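Local structure of Mgp-operon protein 3 (Mycoplasma pneumoniae, 6RJ1) at residues 956-960 with 961-965. The protein probably takes part, with the adhesin P1, in attachment of the bacterium to host cells, perhaps through cell-surface sugars. Residues are numbered along the deposited sequence; the frame is centred on the assembly and turned at random.
Sequences YKNTN and GLFEK
Y956 lies against K965 at the open end of a two-residue beta hairpin, in a non-hydrogen-bonded residue pair between strands 952-959 and 962-965. CB of K965 sits over one face of the tyrosine ring, 4.3 Å from its centroid, a CH-pi contact. The lysine chain then runs on to a salt bridge with D954. CB of Y956 also touches CD1 of F963, and both aromatic residues touch I922 of strand 922-924. K957 and E964 form the next, hydrogen-bonded pair. The bond from K957 N to E964 O is nearly straight (175°), whereas the return bond from E964 N to K957 O is longer and more bent, and the same K957 O also receives a CA-H...O contact from F963. N958 follows on the face of Y956 and F963. Its side chain swings away from its own backbone N (chi1 -167°), which carries the amide to the phenyl ring, the two planes 49° apart and N958 ND2 3.4 Å from F963 CZ. OD1 of N958 reaches round the bend to accept the N-H of G961, 2.9 Å from its N. T959 closes the ladder with L962, the two exchanging a pair of N-H...O bonds, with T959 N 2.7 Å from L962 O. N960 and G961 form the tip, a type I' turn in which both have positive phi. G961 O bonds T892 OG1, tying the tip to strand 888-896, and the F963 backbone goes on to bond N920. The two faces therefore differ in chemistry: Y956 and F963 are buried towards the neighbouring strands, T959, L962 and E964 are exposed, and the N958 amide, bonded to the turn backbone, bridges the aromatic packing and the tight reversal.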
ATOM      1  N   TYR A 956      23.264  -3.817 -25.931  1.00 88.07           N
ATOM      2  CA  TYR A 956      23.922  -2.982 -24.934  1.00 88.10           C
ATOM      3  C   TYR A 956      25.027  -3.764 -24.212  1.00 94.00           C
ATOM      4  O   TYR A 956      24.867  -4.958 -23.954  1.00 93.89           O
ATOM      5  CB  TYR A 956      22.890  -2.462 -23.924  1.00 88.71           C
ATOM      6  CG  TYR A 956      21.956  -1.398 -24.466  1.00 89.53           C
ATOM      7  CD1 TYR A 956      20.851  -1.740 -25.241  1.00 91.23           C
ATOM      8  CD2 TYR A 956      22.134  -0.055 -24.144  1.00 90.20           C
ATOM      9  CE1 TYR A 956      19.967  -0.769 -25.714  1.00 92.18           C
ATOM     10  CE2 TYR A 956      21.259   0.926 -24.614  1.00 91.24           C
ATOM     11  CZ  TYR A 956      20.170   0.564 -25.393  1.00101.14           C
ATOM     12  OH  TYR A 956      19.282   1.516 -25.849  1.00106.00           O
ATOM     13  N   LYS A 957      26.149  -3.092 -23.898  1.00 91.56           N
ATOM     14  CA  LYS A 957      27.258  -3.703 -23.173  1.00 91.48           C
ATOM     15  C   LYS A 957      27.114  -3.409 -21.681  1.00 96.13           C
ATOM     16  O   LYS A 957      27.069  -2.247 -21.279  1.00 94.35           O
ATOM     17  CB  LYS A 957      28.604  -3.220 -23.712  1.00 94.13           C
ATOM     18  CG  LYS A 957      29.738  -4.206 -23.461  1.00111.87           C
ATOM     19  CD  LYS A 957      30.788  -3.636 -22.516  1.00119.76           C
ATOM     20  CE  LYS A 957      32.013  -4.513 -22.417  1.00124.95           C
ATOM     21  NZ  LYS A 957      31.772  -5.729 -21.593  1.00132.78           N
ATOM     22  N   ASN A 958      27.002  -4.481 -20.879  1.00 95.64           N
ATOM     23  CA  ASN A 958      26.835  -4.510 -19.424  1.00 96.94           C
ATOM     24  C   ASN A 958      28.183  -4.400 -18.707  1.00102.98           C
ATOM     25  O   ASN A 958      28.997  -5.326 -18.742  1.00102.85           O
ATOM     26  CB  ASN A 958      26.104  -5.803 -19.001  1.00 98.49           C
ATOM     27  CG  ASN A 958      25.588  -5.845 -17.574  1.00119.73           C
ATOM     28  OD1 ASN A 958      26.134  -5.233 -16.643  1.00112.14           O
ATOM     29  ND2 ASN A 958      24.519  -6.601 -17.370  1.00111.98           N
ATOM     30  N   THR A 959      28.392  -3.270 -18.037  1.00100.69           N
ATOM     31  CA  THR A 959      29.607  -2.969 -17.295  1.00101.31           C
ATOM     32  C   THR A 959      29.233  -2.824 -15.811  1.00106.20           C
ATOM     33  O   THR A 959      29.069  -1.710 -15.299  1.00106.26           O
ATOM     34  CB  THR A 959      30.352  -1.791 -17.965  1.00110.28           C
ATOM     35  OG1 THR A 959      30.573  -2.113 -19.349  1.00108.38           O
ATOM     36  CG2 THR A 959      31.688  -1.477 -17.292  1.00109.27           C
ATOM     37  N   ASN A 960      29.052  -3.992 -15.146  1.00102.71           N
ATOM     38  CA  ASN A 960      28.669  -4.156 -13.734  1.00102.31           C
ATOM     39  C   ASN A 960      27.335  -3.447 -13.388  1.00104.59           C
ATOM     40  O   ASN A 960      27.183  -2.879 -12.299  1.00104.62           O
ATOM     41  CB  ASN A 960      29.820  -3.740 -12.785  1.00104.57           C
ATOM     42  CG  ASN A 960      30.992  -4.698 -12.715  1.00129.33           C
ATOM     43  OD1 ASN A 960      31.398  -5.331 -13.704  1.00119.88           O
ATOM     44  ND2 ASN A 960      31.578  -4.810 -11.531  1.00123.80           N
ATOM     45  N   GLY A 961      26.384  -3.509 -14.321  1.00 99.22           N
ATOM     46  CA  GLY A 961      25.074  -2.886 -14.174  1.00 98.26           C
ATOM     47  C   GLY A 961      24.886  -1.608 -14.966  1.00100.98           C
ATOM     48  O   GLY A 961      23.766  -1.102 -15.045  1.00 99.75           O
ATOM     49  N   LEU A 962      25.982  -1.056 -15.534  1.00 97.71           N
ATOM     50  CA  LEU A 962      25.956   0.153 -16.367  1.00 97.29           C
ATOM     51  C   LEU A 962      25.943  -0.270 -17.845  1.00 99.69           C
ATOM     52  O   LEU A 962      26.683  -1.175 -18.227  1.00 99.53           O
ATOM     53  CB  LEU A 962      27.156   1.068 -16.057  1.00 97.51           C
ATOM     54  CG  LEU A 962      26.906   2.599 -15.958  1.00102.70           C
ATOM     55  CD1 LEU A 962      26.560   3.228 -17.324  1.00103.19           C
ATOM     56  CD2 LEU A 962      25.897   2.960 -14.869  1.00104.50           C
ATOM     57  N   PHE A 963      25.077   0.357 -18.659  1.00 94.20           N
ATOM     58  CA  PHE A 963      24.895  -0.009 -20.060  1.00 92.84           C
ATOM     59  C   PHE A 963      25.235   1.058 -21.072  1.00 95.87           C
ATOM     60  O   PHE A 963      24.954   2.236 -20.863  1.00 94.94           O
ATOM     61  CB  PHE A 963      23.466  -0.490 -20.302  1.00 94.18           C
ATOM     62  CG  PHE A 963      23.115  -1.781 -19.615  1.00 95.33           C
ATOM     63  CD1 PHE A 963      23.305  -3.000 -20.252  1.00 98.05           C
ATOM     64  CD2 PHE A 963      22.551  -1.779 -18.345  1.00 97.38           C
ATOM     65  CE1 PHE A 963      22.955  -4.194 -19.624  1.00 99.03           C
ATOM     66  CE2 PHE A 963      22.202  -2.974 -17.716  1.00100.03           C
ATOM     67  CZ  PHE A 963      22.408  -4.173 -18.358  1.00 98.24           C
ATOM     68  N   GLU A 964      25.792   0.613 -22.205  1.00 92.93           N
ATOM     69  CA  GLU A 964      26.153   1.457 -23.334  1.00 93.14           C
ATOM     70  C   GLU A 964      25.837   0.699 -24.609  1.00 96.20           C
ATOM     71  O   GLU A 964      26.247  -0.454 -24.754  1.00 95.35           O
ATOM     72  CB  GLU A 964      27.645   1.838 -23.272  1.00 94.93           C
ATOM     73  CG  GLU A 964      28.005   3.134 -23.988  1.00109.94           C
ATOM     74  CD  GLU A 964      27.481   4.407 -23.349  1.00143.34           C
ATOM     75  OE1 GLU A 964      28.170   4.950 -22.455  1.00143.13           O
ATOM     76  OE2 GLU A 964      26.390   4.871 -23.753  1.00143.22           O
ATOM     77  N   LYS A 965      25.081   1.338 -25.516  1.00 93.02           N
ATOM     78  CA  LYS A 965      24.645   0.768 -26.794  1.00 92.88           C
ATOM     79  C   LYS A 965      25.822   0.425 -27.706  1.00 98.90           C
ATOM     80  O   LYS A 965      26.737   1.244 -27.872  1.00 98.63           O
ATOM     81  CB  LYS A 965      23.683   1.742 -27.499  1.00 94.42           C
ATOM     82  CG  LYS A 965      22.988   1.200 -28.737  1.00 97.91           C
ATOM     83  CD  LYS A 965      22.546   2.349 -29.631  1.00105.40           C
ATOM     84  CE  LYS A 965      22.188   1.923 -31.036  1.00115.08           C
ATOM     85  NZ  LYS A 965      20.825   1.328 -31.121  1.00123.16           N
TER